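Long-range contacts in protein kinase (Staphylococcus aureus subsp. aureus Mu50, PDB 3PY9), which is a membrane-bound Ser/Thr kinase whose extracellular PASTA region, the part in this structure, probably binds muropeptides of the cell wall and passes that signal to the kinase: residues 8-13 with 22-27; 148-153 with 181-186; 233-238 with 251-256. All blocks are in the same frame, centred on the assembly; numbering follows the deposited sequence.

Contact 1: residues 8-13 with 22-27; sequences ETPDVI and QIFNKN
P10 and V12, two residues apart in the N-terminal loop, press on the last turn of helix 17-26, and no hydrogen bond joins the two segments. The tight part is apolar. CB of P10 lies 3.6 Å from CG2 of I23, the methyl set anti to the backbone N, while CG1 of V12 reaches the same methyl at 4.1 Å. F24, with CG anti to its carbonyl carbon (chi1 -66°), sends its ring between helix and sheet: CG of P10 meets its edge near the ring plane, and V12, crossing it at about a right angle, brings CG1 to 3.8 Å from CE1 and CG2 to 3.9 Å from CZ. V64 and V66 of strand 63-69 also touch this ring. V12 and F24 are buried; toward solvent the partner turns polar. There the pyrrolidine of P10 slides past the partly exposed amide of N27, CG to CG 3.7 Å, and ND2 of N27 gives only a weak hydrogen bond back to O of I23 in its own helix. Beyond them E8 turns away, its side chain close to a bound europium ion. A helix whose apolar side is covered by the preceding loop and by the sheet is the core arrangement of a PASTA domain.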
ATOM      1  N   GLU A   8     -59.629   1.704  32.028  1.00 39.70           N
ATOM      2  CA  GLU A   8     -58.188   1.297  31.963  1.00 39.89           C
ATOM      3  C   GLU A   8     -57.457   1.670  30.672  1.00 39.61           C
ATOM      4  O   GLU A   8     -58.020   1.598  29.575  1.00 40.38           O
ATOM      5  CB  GLU A   8     -58.069  -0.198  32.166  1.00 39.86           C
ATOM      6  CG  GLU A   8     -57.062  -0.515  33.176  1.00 39.57           C
ATOM      7  CD  GLU A   8     -57.215  -1.902  33.710  1.00 41.42           C
ATOM      8  OE1 GLU A   8     -57.540  -2.809  32.913  1.00 42.03           O
ATOM      9  OE2 GLU A   8     -56.997  -2.093  34.927  1.00 42.13           O
ATOM     10  N   THR A   9     -56.184   2.020  30.795  1.00 39.08           N
ATOM     11  CA  THR A   9     -55.438   2.535  29.643  1.00 38.88           C
ATOM     12  C   THR A   9     -55.258   1.496  28.537  1.00 38.69           C
ATOM     13  O   THR A   9     -54.703   0.427  28.798  1.00 38.96           O
ATOM     14  CB  THR A   9     -54.096   3.114  30.075  1.00 38.85           C
ATOM     15  OG1 THR A   9     -54.329   4.106  31.082  1.00 39.35           O
ATOM     16  CG2 THR A   9     -53.362   3.739  28.883  1.00 38.51           C
ATOM     17  N   PRO A  10     -55.747   1.809  27.311  1.00 38.50           N
ATOM     18  CA  PRO A  10     -55.620   0.970  26.109  1.00 38.50           C
ATOM     19  C   PRO A  10     -54.175   0.842  25.602  1.00 38.58           C
ATOM     20  O   PRO A  10     -53.347   1.728  25.847  1.00 37.99           O
ATOM     21  CB  PRO A  10     -56.450   1.717  25.039  1.00 38.60           C
ATOM     22  CG  PRO A  10     -57.144   2.821  25.721  1.00 38.28           C
ATOM     23  CD  PRO A  10     -56.486   3.057  27.040  1.00 38.65           C
ATOM     24  N   ASP A  11     -53.904  -0.245  24.876  1.00 38.69           N
ATOM     25  CA  ASP A  11     -52.587  -0.517  24.312  1.00 38.74           C
ATOM     26  C   ASP A  11     -52.488   0.121  22.923  1.00 38.54           C
ATOM     27  O   ASP A  11     -53.274  -0.190  22.021  1.00 38.68           O
ATOM     28  CB  ASP A  11     -52.353  -2.031  24.249  1.00 39.14           C
ATOM     29  CG  ASP A  11     -50.968  -2.409  23.702  1.00 39.77           C
ATOM     30  OD1 ASP A  11     -50.063  -1.560  23.599  1.00 38.94           O
ATOM     31  OD2 ASP A  11     -50.779  -3.591  23.381  1.00 42.33           O
ATOM     32  N   VAL A  12     -51.551   1.050  22.770  1.00 37.94           N
ATOM     33  CA  VAL A  12     -51.297   1.677  21.472  1.00 37.76           C
ATOM     34  C   VAL A  12     -49.829   1.537  21.085  1.00 37.87           C
ATOM     35  O   VAL A  12     -49.362   2.159  20.123  1.00 38.27           O
ATOM     36  CB  VAL A  12     -51.734   3.164  21.445  1.00 37.98           C
ATOM     37  CG1 VAL A  12     -53.203   3.302  21.846  1.00 36.98           C
ATOM     38  CG2 VAL A  12     -50.831   4.026  22.366  1.00 38.00           C
ATOM     39  N   ILE A  13     -49.107   0.711  21.840  1.00 37.55           N
ATOM     40  CA  ILE A  13     -47.679   0.510  21.632  1.00 37.51           C
ATOM     41  C   ILE A  13     -47.440  -0.003  20.201  1.00 37.89           C
ATOM     42  O   ILE A  13     -48.203  -0.830  19.702  1.00 37.91           O
ATOM     43  CB  ILE A  13     -47.090  -0.455  22.709  1.00 37.44           C
ATOM     44  CG1 ILE A  13     -47.382   0.053  24.136  1.00 36.99           C
ATOM     45  CG2 ILE A  13     -45.591  -0.726  22.482  1.00 36.49           C
ATOM     46  CD1 ILE A  13     -46.884   1.452  24.457  1.00 36.53           C
ATOM     47  N   GLN A  22     -57.352   7.926  17.762  1.00 46.74           N
ATOM     48  CA  GLN A  22     -58.516   7.103  17.429  1.00 47.48           C
ATOM     49  C   GLN A  22     -58.866   6.083  18.533  1.00 46.93           C
ATOM     50  O   GLN A  22     -60.011   6.036  18.979  1.00 47.33           O
ATOM     51  CB  GLN A  22     -58.300   6.422  16.076  1.00 47.93           C
ATOM     52  CG  GLN A  22     -58.513   7.332  14.879  1.00 50.78           C
ATOM     53  CD  GLN A  22     -59.892   7.175  14.259  1.00 55.40           C
ATOM     54  OE1 GLN A  22     -60.226   7.842  13.269  1.00 57.93           O
ATOM     55  NE2 GLN A  22     -60.702   6.278  14.828  1.00 56.50           N
ATOM     56  N   ILE A  23     -57.900   5.288  18.996  1.00 46.42           N
ATOM     57  CA  ILE A  23     -58.176   4.353  20.107  1.00 46.19           C
ATOM     58  C   ILE A  23     -58.535   5.076  21.422  1.00 45.79           C
ATOM     59  O   ILE A  23     -59.395   4.608  22.164  1.00 46.07           O
ATOM     60  CB  ILE A  23     -57.024   3.308  20.333  1.00 46.45           C
ATOM     61  CG1 ILE A  23     -56.975   2.265  19.210  1.00 46.59           C
ATOM     62  CG2 ILE A  23     -57.186   2.554  21.634  1.00 46.12           C
ATOM     63  CD1 ILE A  23     -55.895   2.502  18.207  1.00 47.29           C
ATOM     64  N   PHE A  24     -57.880   6.204  21.709  1.00 45.49           N
ATOM     65  CA  PHE A  24     -58.143   6.950  22.949  1.00 44.80           C
ATOM     66  C   PHE A  24     -59.541   7.575  22.961  1.00 45.09           C
ATOM     67  O   PHE A  24     -60.229   7.536  23.995  1.00 45.24           O
ATOM     68  CB  PHE A  24     -57.106   8.065  23.200  1.00 44.45           C
ATOM     69  CG  PHE A  24     -55.693   7.575  23.482  1.00 42.90           C
ATOM     70  CD1 PHE A  24     -55.454   6.355  24.106  1.00 41.62           C
ATOM     71  CD2 PHE A  24     -54.608   8.372  23.148  1.00 40.41           C
ATOM     72  CE1 PHE A  24     -54.140   5.921  24.372  1.00 42.22           C
ATOM     73  CE2 PHE A  24     -53.299   7.956  23.406  1.00 41.30           C
ATOM     74  CZ  PHE A  24     -53.060   6.727  24.015  1.00 41.48           C
ATOM     75  N   ASN A  25     -59.947   8.169  21.837  1.00 44.80           N
ATOM     76  CA  ASN A  25     -61.242   8.843  21.751  1.00 45.54           C
ATOM     77  C   ASN A  25     -62.370   7.849  21.942  1.00 45.72           C
ATOM     78  O   ASN A  25     -63.274   8.061  22.755  1.00 45.91           O
ATOM     79  CB  ASN A  25     -61.413   9.547  20.406  1.00 45.77           C
ATOM     80  CG  ASN A  25     -60.587  10.803  20.289  1.00 46.69           C
ATOM     81  OD1 ASN A  25     -60.104  11.349  21.293  1.00 48.19           O
ATOM     82  ND2 ASN A  25     -60.422  11.281  19.060  1.00 45.54           N
ATOM     83  N   LYS A  26     -62.284   6.759  21.185  1.00 45.91           N
ATOM     84  CA  LYS A  26     -63.178   5.621  21.309  1.00 46.27           C
ATOM     85  C   LYS A  26     -63.327   5.158  22.761  1.00 45.59           C
ATOM     86  O   LYS A  26     -64.416   4.755  23.174  1.00 46.01           O
ATOM     87  CB  LYS A  26     -62.709   4.485  20.381  1.00 46.75           C
ATOM     88  CG  LYS A  26     -62.740   3.052  20.964  1.00 49.49           C
ATOM     89  CD  LYS A  26     -64.158   2.452  21.087  1.00 52.09           C
ATOM     90  CE  LYS A  26     -64.164   1.185  21.958  1.00 51.21           C
ATOM     91  NZ  LYS A  26     -63.427   0.063  21.308  1.00 53.94           N
ATOM     92  N   ASN A  27     -62.240   5.229  23.522  1.00 44.48           N
ATOM     93  CA  ASN A  27     -62.217   4.804  24.926  1.00 44.00           C
ATOM     94  C   ASN A  27     -62.557   5.906  25.941  1.00 43.10           C
ATOM     95  O   ASN A  27     -62.324   5.732  27.140  1.00 43.18           O
ATOM     96  CB  ASN A  27     -60.824   4.245  25.266  1.00 44.59           C
ATOM     97  CG  ASN A  27     -60.784   2.728  25.303  1.00 44.52           C
ATOM     98  OD1 ASN A  27     -60.891   2.116  26.372  1.00 44.93           O
ATOM     99  ND2 ASN A  27     -60.602   2.116  24.147  1.00 44.27           N
TER

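Contact 2: residues 148-153 with 181-186; sequences DFEHKS and GDVISQ
V183 is bonded to the 148-153 loop through both its backbone polar atoms. Its N donates to O of K152 (2.9 Å), nearly in line with that C=O, and its O accepts from N of H151 at 2.9 Å, in the carbonyl plane on a lone pair. The imidazole adds a weak second bond to the same oxygen, from ND1 of H151 at 3.4 Å, the acceptor lying in the ring plane at its edge. These bonds clasp the type II turn F149-K152, closed within by N of K152 on O of F149. O of K152 also receives a CA-H...O contact from D182. Further along the strand, side chains and backbone exchange bonds. Q186, stretched out from a CG anti to its backbone N (chi1 -174°), brings OE1 to 2.8 Å from N of F149, while its NE2 donates to O of E147 and O of P188. In return OE2 of E150, by its anti lone pair, accepts from N of Q186 at 3.0 Å; OE1 of E150 has a long, weak ion pair with K189. N of E150 is held by OD1 of D148, an Asx turn. The V183 side chain packs on F154 and F201. S153 is the N-cap of helix 154-162, its OG accepting weakly from N of K156. The turn thus joins that N-terminus to the outermost strand 183-187 of the three-stranded sheet in the third PASTA domain.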
ATOM      1  N   ASP A 148      18.917 -19.119   1.128  1.00 31.85           N
ATOM      2  CA  ASP A 148      20.290 -18.756   0.793  1.00 32.11           C
ATOM      3  C   ASP A 148      20.799 -19.716  -0.257  1.00 32.50           C
ATOM      4  O   ASP A 148      20.981 -20.906   0.007  1.00 32.66           O
ATOM      5  CB  ASP A 148      21.152 -18.825   2.047  1.00 32.24           C
ATOM      6  CG  ASP A 148      22.563 -18.297   1.844  1.00 31.25           C
ATOM      7  OD1 ASP A 148      23.022 -18.115   0.684  1.00 29.77           O
ATOM      8  OD2 ASP A 148      23.219 -18.079   2.892  1.00 29.27           O
ATOM      9  N   PHE A 149      21.003 -19.188  -1.455  1.00 33.31           N
ATOM     10  CA  PHE A 149      21.449 -19.972  -2.596  1.00 34.19           C
ATOM     11  C   PHE A 149      22.902 -19.644  -3.004  1.00 35.28           C
ATOM     12  O   PHE A 149      23.317 -19.953  -4.132  1.00 34.92           O
ATOM     13  CB  PHE A 149      20.531 -19.725  -3.794  1.00 34.18           C
ATOM     14  CG  PHE A 149      19.226 -20.518  -3.770  1.00 34.60           C
ATOM     15  CD1 PHE A 149      19.223 -21.899  -3.982  1.00 34.93           C
ATOM     16  CD2 PHE A 149      18.004 -19.864  -3.589  1.00 33.51           C
ATOM     17  CE1 PHE A 149      18.017 -22.624  -4.001  1.00 36.58           C
ATOM     18  CE2 PHE A 149      16.801 -20.572  -3.599  1.00 34.74           C
ATOM     19  CZ  PHE A 149      16.803 -21.957  -3.799  1.00 35.17           C
ATOM     20  N   GLU A 150      23.672 -19.017  -2.114  1.00 36.00           N
ATOM     21  CA  GLU A 150      25.029 -18.646  -2.497  1.00 37.80           C
ATOM     22  C   GLU A 150      25.794 -19.888  -2.928  1.00 38.88           C
ATOM     23  O   GLU A 150      25.699 -20.924  -2.276  1.00 38.98           O
ATOM     24  CB  GLU A 150      25.739 -17.830  -1.415  1.00 37.45           C
ATOM     25  CG  GLU A 150      25.347 -16.347  -1.495  1.00 37.70           C
ATOM     26  CD  GLU A 150      26.180 -15.416  -0.619  1.00 37.77           C
ATOM     27  OE1 GLU A 150      26.917 -15.891   0.280  1.00 38.73           O
ATOM     28  OE2 GLU A 150      26.071 -14.191  -0.823  1.00 35.47           O
ATOM     29  N   HIS A 151      26.494 -19.784  -4.056  1.00 40.33           N
ATOM     30  CA  HIS A 151      27.253 -20.894  -4.654  1.00 42.07           C
ATOM     31  C   HIS A 151      26.389 -22.031  -5.195  1.00 43.08           C
ATOM     32  O   HIS A 151      26.893 -23.142  -5.402  1.00 44.19           O
ATOM     33  CB  HIS A 151      28.311 -21.483  -3.695  1.00 42.02           C
ATOM     34  CG  HIS A 151      29.359 -20.508  -3.258  1.00 42.49           C
ATOM     35  ND1 HIS A 151      29.553 -19.288  -3.868  1.00 43.41           N
ATOM     36  CD2 HIS A 151      30.301 -20.595  -2.288  1.00 43.67           C
ATOM     37  CE1 HIS A 151      30.545 -18.652  -3.271  1.00 42.78           C
ATOM     38  NE2 HIS A 151      31.021 -19.426  -2.313  1.00 41.93           N
ATOM     39  N   LYS A 152      25.103 -21.782  -5.411  1.00 43.48           N
ATOM     40  CA  LYS A 152      24.245 -22.779  -6.055  1.00 43.92           C
ATOM     41  C   LYS A 152      23.810 -22.254  -7.423  1.00 43.83           C
ATOM     42  O   LYS A 152      24.241 -21.176  -7.839  1.00 44.09           O
ATOM     43  CB  LYS A 152      23.054 -23.162  -5.157  1.00 44.14           C
ATOM     44  CG  LYS A 152      23.456 -23.815  -3.831  1.00 44.94           C
ATOM     45  CD  LYS A 152      23.343 -25.345  -3.861  1.00 47.03           C
ATOM     46  CE  LYS A 152      24.433 -25.968  -2.985  1.00 49.09           C
ATOM     47  NZ  LYS A 152      24.301 -27.432  -2.731  1.00 50.09           N
ATOM     48  N   SER A 153      22.980 -23.009  -8.132  1.00 43.87           N
ATOM     49  CA  SER A 153      22.545 -22.595  -9.468  1.00 44.01           C
ATOM     50  C   SER A 153      21.586 -21.410  -9.411  1.00 43.77           C
ATOM     51  O   SER A 153      20.585 -21.438  -8.672  1.00 44.14           O
ATOM     52  CB  SER A 153      21.880 -23.754 -10.207  1.00 44.08           C
ATOM     53  OG  SER A 153      20.984 -23.259 -11.187  1.00 46.04           O
ATOM     54  N   GLY A 181      26.750 -19.741 -14.191  1.00 47.04           N
ATOM     55  CA  GLY A 181      25.346 -19.827 -13.824  1.00 45.82           C
ATOM     56  C   GLY A 181      25.126 -20.121 -12.351  1.00 45.68           C
ATOM     57  O   GLY A 181      23.978 -20.287 -11.911  1.00 45.38           O
ATOM     58  N   ASP A 182      26.222 -20.212 -11.600  1.00 44.52           N
ATOM     59  CA  ASP A 182      26.159 -20.290 -10.149  1.00 43.82           C
ATOM     60  C   ASP A 182      26.287 -18.887  -9.538  1.00 42.86           C
ATOM     61  O   ASP A 182      26.869 -17.983 -10.140  1.00 42.81           O
ATOM     62  CB  ASP A 182      27.231 -21.237  -9.575  1.00 43.70           C
ATOM     63  CG  ASP A 182      26.846 -22.701  -9.683  1.00 45.48           C
ATOM     64  OD1 ASP A 182      25.930 -23.041 -10.471  1.00 46.26           O
ATOM     65  OD2 ASP A 182      27.470 -23.526  -8.972  1.00 47.36           O
ATOM     66  N   VAL A 183      25.749 -18.747  -8.326  1.00 41.54           N
ATOM     67  CA  VAL A 183      25.597 -17.474  -7.655  1.00 39.62           C
ATOM     68  C   VAL A 183      26.874 -17.113  -6.903  1.00 39.23           C
ATOM     69  O   VAL A 183      27.308 -17.837  -5.990  1.00 38.47           O
ATOM     70  CB  VAL A 183      24.411 -17.535  -6.655  1.00 39.86           C
ATOM     71  CG1 VAL A 183      24.369 -16.283  -5.777  1.00 37.82           C
ATOM     72  CG2 VAL A 183      23.080 -17.783  -7.388  1.00 38.92           C
ATOM     73  N   ILE A 184      27.460 -15.983  -7.296  1.00 38.48           N
ATOM     74  CA  ILE A 184      28.558 -15.374  -6.559  1.00 38.24           C
ATOM     75  C   ILE A 184      28.031 -14.856  -5.232  1.00 37.13           C
ATOM     76  O   ILE A 184      28.565 -15.184  -4.196  1.00 36.97           O
ATOM     77  CB  ILE A 184      29.210 -14.168  -7.316  1.00 38.14           C
ATOM     78  CG1 ILE A 184      29.416 -14.460  -8.808  1.00 39.36           C
ATOM     79  CG2 ILE A 184      30.514 -13.729  -6.628  1.00 39.40           C
ATOM     80  CD1 ILE A 184      30.312 -15.612  -9.094  1.00 39.52           C
ATOM     81  N   SER A 185      26.976 -14.045  -5.280  1.00 36.65           N
ATOM     82  CA  SER A 185      26.449 -13.398  -4.078  1.00 35.74           C
ATOM     83  C   SER A 185      24.946 -13.153  -4.137  1.00 34.86           C
ATOM     84  O   SER A 185      24.361 -13.058  -5.224  1.00 33.80           O
ATOM     85  CB  SER A 185      27.170 -12.076  -3.828  1.00 35.62           C
ATOM     86  OG  SER A 185      26.705 -11.089  -4.729  1.00 36.43           O
ATOM     87  N   GLN A 186      24.342 -13.026  -2.953  1.00 34.43           N
ATOM     88  CA  GLN A 186      22.883 -12.863  -2.816  1.00 33.76           C
ATOM     89  C   GLN A 186      22.528 -11.949  -1.670  1.00 33.31           C
ATOM     90  O   GLN A 186      23.062 -12.075  -0.569  1.00 33.56           O
ATOM     91  CB  GLN A 186      22.196 -14.209  -2.585  1.00 34.13           C
ATOM     92  CG  GLN A 186      20.650 -14.171  -2.575  1.00 32.38           C
ATOM     93  CD  GLN A 186      20.059 -15.533  -2.220  1.00 34.14           C
ATOM     94  OE1 GLN A 186      20.654 -16.576  -2.539  1.00 33.58           O
ATOM     95  NE2 GLN A 186      18.893 -15.535  -1.544  1.00 31.42           N
TER

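Contact 3: residues 233-238 with 251-256; sequences QKVKVY and GSFDIT
Strands 233-241 and 251-255 are antiparallel neighbours in the sheet of the C-terminal PASTA-like domain, a member of the E-set clan of immunoglobulin-like folds. The axes of strand segments 233-238 and 251-255 approach to 4.6 Å with N-to-C directions 151° apart. Three hydrogen-bonded pairs, Q233 with I255, V235 with F253 and V237 with G251, give six backbone bonds; the straightest runs from N of V235 to O of F253 (2.8 Å, 169° at the hydrogen). CA-H...O contacts fill in between, as from CA of S252 to O of V235 at 3.4 Å. On the face bearing V235, V237, F253 and I255, the F253 ring is laid back toward the neighbouring strand because its CG sits between the backbone N and the carbonyl carbon (chi1 55°). CB of V235 rests over one ring face, offset toward the rim and 4.0 Å from the centroid, a CH-pi contact, with CG1 of V235 3.7 Å from CZ. CG2 of V237 approaches CE1 of F253 at 4.0 Å. I261 and I263 of strand 259-265 pack against F253 and V237 respectively. On the other face K234 and D254 form a non-hydrogen-bonded antiparallel pair: OD1 of D254 lies 3.7 Å from CG of K234, whereas NZ of K234 stays 4.6 Å from OD1 of D254. The backbone bonds thus set the register, the apolar face joins the domain core, and the opposite charges would add at most a modest attraction.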
ATOM      1  N   GLN A 233      35.674  21.047 -17.290  1.00 31.16           N
ATOM      2  CA  GLN A 233      34.441  20.345 -17.585  1.00 31.17           C
ATOM      3  C   GLN A 233      34.702  18.874 -17.366  1.00 32.07           C
ATOM      4  O   GLN A 233      35.813  18.376 -17.614  1.00 32.05           O
ATOM      5  CB  GLN A 233      34.049  20.549 -19.035  1.00 31.01           C
ATOM      6  CG  GLN A 233      33.727  21.959 -19.416  1.00 30.46           C
ATOM      7  CD  GLN A 233      33.403  22.087 -20.882  1.00 28.72           C
ATOM      8  OE1 GLN A 233      34.221  21.784 -21.731  1.00 28.47           O
ATOM      9  NE2 GLN A 233      32.197  22.534 -21.184  1.00 32.34           N
ATOM     10  N   LYS A 234      33.671  18.173 -16.938  1.00 32.33           N
ATOM     11  CA  LYS A 234      33.778  16.757 -16.685  1.00 34.27           C
ATOM     12  C   LYS A 234      33.340  15.937 -17.900  1.00 33.78           C
ATOM     13  O   LYS A 234      32.263  16.140 -18.464  1.00 33.28           O
ATOM     14  CB  LYS A 234      32.927  16.384 -15.483  1.00 34.07           C
ATOM     15  CG  LYS A 234      33.368  15.092 -14.792  1.00 36.34           C
ATOM     16  CD  LYS A 234      32.304  14.578 -13.795  1.00 36.56           C
ATOM     17  CE  LYS A 234      31.362  15.681 -13.301  1.00 38.58           C
ATOM     18  NZ  LYS A 234      32.094  16.836 -12.703  1.00 42.87           N
ATOM     19  N   VAL A 235      34.191  15.001 -18.289  1.00 33.76           N
ATOM     20  CA  VAL A 235      33.902  14.138 -19.413  1.00 34.80           C
ATOM     21  C   VAL A 235      33.530  12.775 -18.860  1.00 35.57           C
ATOM     22  O   VAL A 235      34.178  12.276 -17.944  1.00 34.97           O
ATOM     23  CB  VAL A 235      35.102  14.040 -20.379  1.00 34.50           C
ATOM     24  CG1 VAL A 235      34.767  13.189 -21.593  1.00 34.80           C
ATOM     25  CG2 VAL A 235      35.527  15.425 -20.798  1.00 33.54           C
ATOM     26  N   LYS A 236      32.462  12.204 -19.409  1.00 36.71           N
ATOM     27  CA  LYS A 236      32.057  10.848 -19.082  1.00 38.14           C
ATOM     28  C   LYS A 236      31.857  10.082 -20.378  1.00 38.95           C
ATOM     29  O   LYS A 236      31.099  10.509 -21.267  1.00 38.90           O
ATOM     30  CB  LYS A 236      30.785  10.843 -18.227  1.00 38.62           C
ATOM     31  CG  LYS A 236      31.004  11.324 -16.801  1.00 40.02           C
ATOM     32  CD  LYS A 236      29.737  11.248 -15.980  1.00 42.77           C
ATOM     33  CE  LYS A 236      29.811  12.210 -14.798  1.00 45.76           C
ATOM     34  NZ  LYS A 236      29.526  13.618 -15.238  1.00 49.27           N
ATOM     35  N   VAL A 237      32.566   8.963 -20.473  1.00 39.94           N
ATOM     36  CA  VAL A 237      32.551   8.089 -21.623  1.00 41.02           C
ATOM     37  C   VAL A 237      31.790   6.817 -21.231  1.00 42.43           C
ATOM     38  O   VAL A 237      32.120   6.147 -20.237  1.00 42.40           O
ATOM     39  CB  VAL A 237      33.989   7.747 -22.074  1.00 41.18           C
ATOM     40  CG1 VAL A 237      33.989   7.036 -23.427  1.00 40.82           C
ATOM     41  CG2 VAL A 237      34.857   9.014 -22.138  1.00 40.42           C
ATOM     42  N   TYR A 238      30.752   6.509 -21.998  1.00 43.43           N
ATOM     43  CA  TYR A 238      29.937   5.314 -21.764  1.00 44.75           C
ATOM     44  C   TYR A 238      30.133   4.404 -22.952  1.00 45.71           C
ATOM     45  O   TYR A 238      30.060   4.853 -24.093  1.00 45.79           O
ATOM     46  CB  TYR A 238      28.450   5.655 -21.598  1.00 44.12           C
ATOM     47  CG  TYR A 238      28.155   6.724 -20.574  1.00 44.28           C
ATOM     48  CD1 TYR A 238      27.712   6.395 -19.292  1.00 44.15           C
ATOM     49  CD2 TYR A 238      28.319   8.080 -20.886  1.00 44.72           C
ATOM     50  CE1 TYR A 238      27.436   7.400 -18.344  1.00 44.54           C
ATOM     51  CE2 TYR A 238      28.055   9.080 -19.957  1.00 43.03           C
ATOM     52  CZ  TYR A 238      27.611   8.741 -18.688  1.00 44.56           C
ATOM     53  OH  TYR A 238      27.342   9.755 -17.780  1.00 43.81           O
ATOM     54  N   GLY A 251      34.641   5.797 -18.463  1.00 51.16           N
ATOM     55  CA  GLY A 251      35.664   6.852 -18.355  1.00 49.08           C
ATOM     56  C   GLY A 251      35.120   8.080 -17.653  1.00 47.37           C
ATOM     57  O   GLY A 251      33.961   8.442 -17.848  1.00 47.30           O
ATOM     58  N   SER A 252      35.956   8.711 -16.826  1.00 46.01           N
ATOM     59  CA  SER A 252      35.569   9.882 -16.023  1.00 44.14           C
ATOM     60  C   SER A 252      36.797  10.738 -15.709  1.00 43.16           C
ATOM     61  O   SER A 252      37.691  10.309 -14.974  1.00 43.41           O
ATOM     62  CB  SER A 252      34.883   9.448 -14.724  1.00 44.25           C
ATOM     63  OG  SER A 252      34.354  10.561 -14.002  1.00 44.02           O
ATOM     64  N   PHE A 253      36.840  11.946 -16.269  1.00 41.38           N
ATOM     65  CA  PHE A 253      37.999  12.825 -16.133  1.00 39.12           C
ATOM     66  C   PHE A 253      37.642  14.265 -16.457  1.00 37.88           C
ATOM     67  O   PHE A 253      36.695  14.528 -17.202  1.00 37.22           O
ATOM     68  CB  PHE A 253      39.157  12.346 -17.016  1.00 39.56           C
ATOM     69  CG  PHE A 253      38.807  12.194 -18.471  1.00 40.24           C
ATOM     70  CD1 PHE A 253      38.177  11.035 -18.938  1.00 41.81           C
ATOM     71  CD2 PHE A 253      39.126  13.193 -19.381  1.00 40.41           C
ATOM     72  CE1 PHE A 253      37.853  10.881 -20.285  1.00 40.49           C
ATOM     73  CE2 PHE A 253      38.801  13.048 -20.733  1.00 42.49           C
ATOM     74  CZ  PHE A 253      38.159  11.884 -21.176  1.00 40.95           C
ATOM     75  N   ASP A 254      38.413  15.195 -15.900  1.00 35.92           N
ATOM     76  CA  ASP A 254      38.242  16.616 -16.172  1.00 34.12           C
ATOM     77  C   ASP A 254      39.078  17.058 -17.359  1.00 33.82           C
ATOM     78  O   ASP A 254      40.162  16.516 -17.633  1.00 33.04           O
ATOM     79  CB  ASP A 254      38.635  17.449 -14.955  1.00 34.28           C
ATOM     80  CG  ASP A 254      37.673  17.283 -13.801  1.00 34.24           C
ATOM     81  OD1 ASP A 254      36.508  16.968 -14.069  1.00 32.33           O
ATOM     82  OD2 ASP A 254      38.077  17.502 -12.638  1.00 34.52           O
ATOM     83  N   ILE A 255      38.568  18.082 -18.026  1.00 32.81           N
ATOM     84  CA  ILE A 255      39.126  18.629 -19.245  1.00 32.29           C
ATOM     85  C   ILE A 255      39.221  20.137 -19.005  1.00 31.15           C
ATOM     86  O   ILE A 255      38.344  20.712 -18.352  1.00 30.24           O
ATOM     87  CB  ILE A 255      38.166  18.239 -20.412  1.00 32.69           C
ATOM     88  CG1 ILE A 255      38.419  16.792 -20.844  1.00 33.25           C
ATOM     89  CG2 ILE A 255      38.228  19.158 -21.590  1.00 35.33           C
ATOM     90  CD1 ILE A 255      39.835  16.433 -21.009  1.00 36.84           C
ATOM     91  N   THR A 256      40.314  20.753 -19.448  1.00 29.67           N
ATOM     92  CA  THR A 256      40.464  22.199 -19.388  1.00 29.88           C
ATOM     93  C   THR A 256      40.884  22.735 -20.751  1.00 29.25           C
ATOM     94  O   THR A 256      41.061  23.927 -20.925  1.00 29.82           O
ATOM     95  CB  THR A 256      41.473  22.667 -18.281  1.00 30.30           C
ATOM     96  OG1 THR A 256      42.709  21.949 -18.413  1.00 32.03           O
ATOM     97  CG2 THR A 256      40.903  22.428 -16.874  1.00 29.40           C
TER

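The three contacts come one after another along the chain and never touch, each within a different domain. Contact 1 belongs to the first PASTA domain and lays a loop on helix 17-26; contact 2, in the third, joins the loop before helix 154-162 to strand 183-187. In both, the loop segment precedes its domain's helix. Contact 3 is purely strand on strand, in the C-terminal domain. Contacts 1 and 2 have centres about 89 Å apart and contacts 1 and 3 about 102 Å, on opposite sides of the chain's centre, whereas contacts 2 and 3 are about 36 Å apart. Such spacing describes an elongated string of domains, each contact lying within one domain, consistent with a region reaching outward into the cell wall.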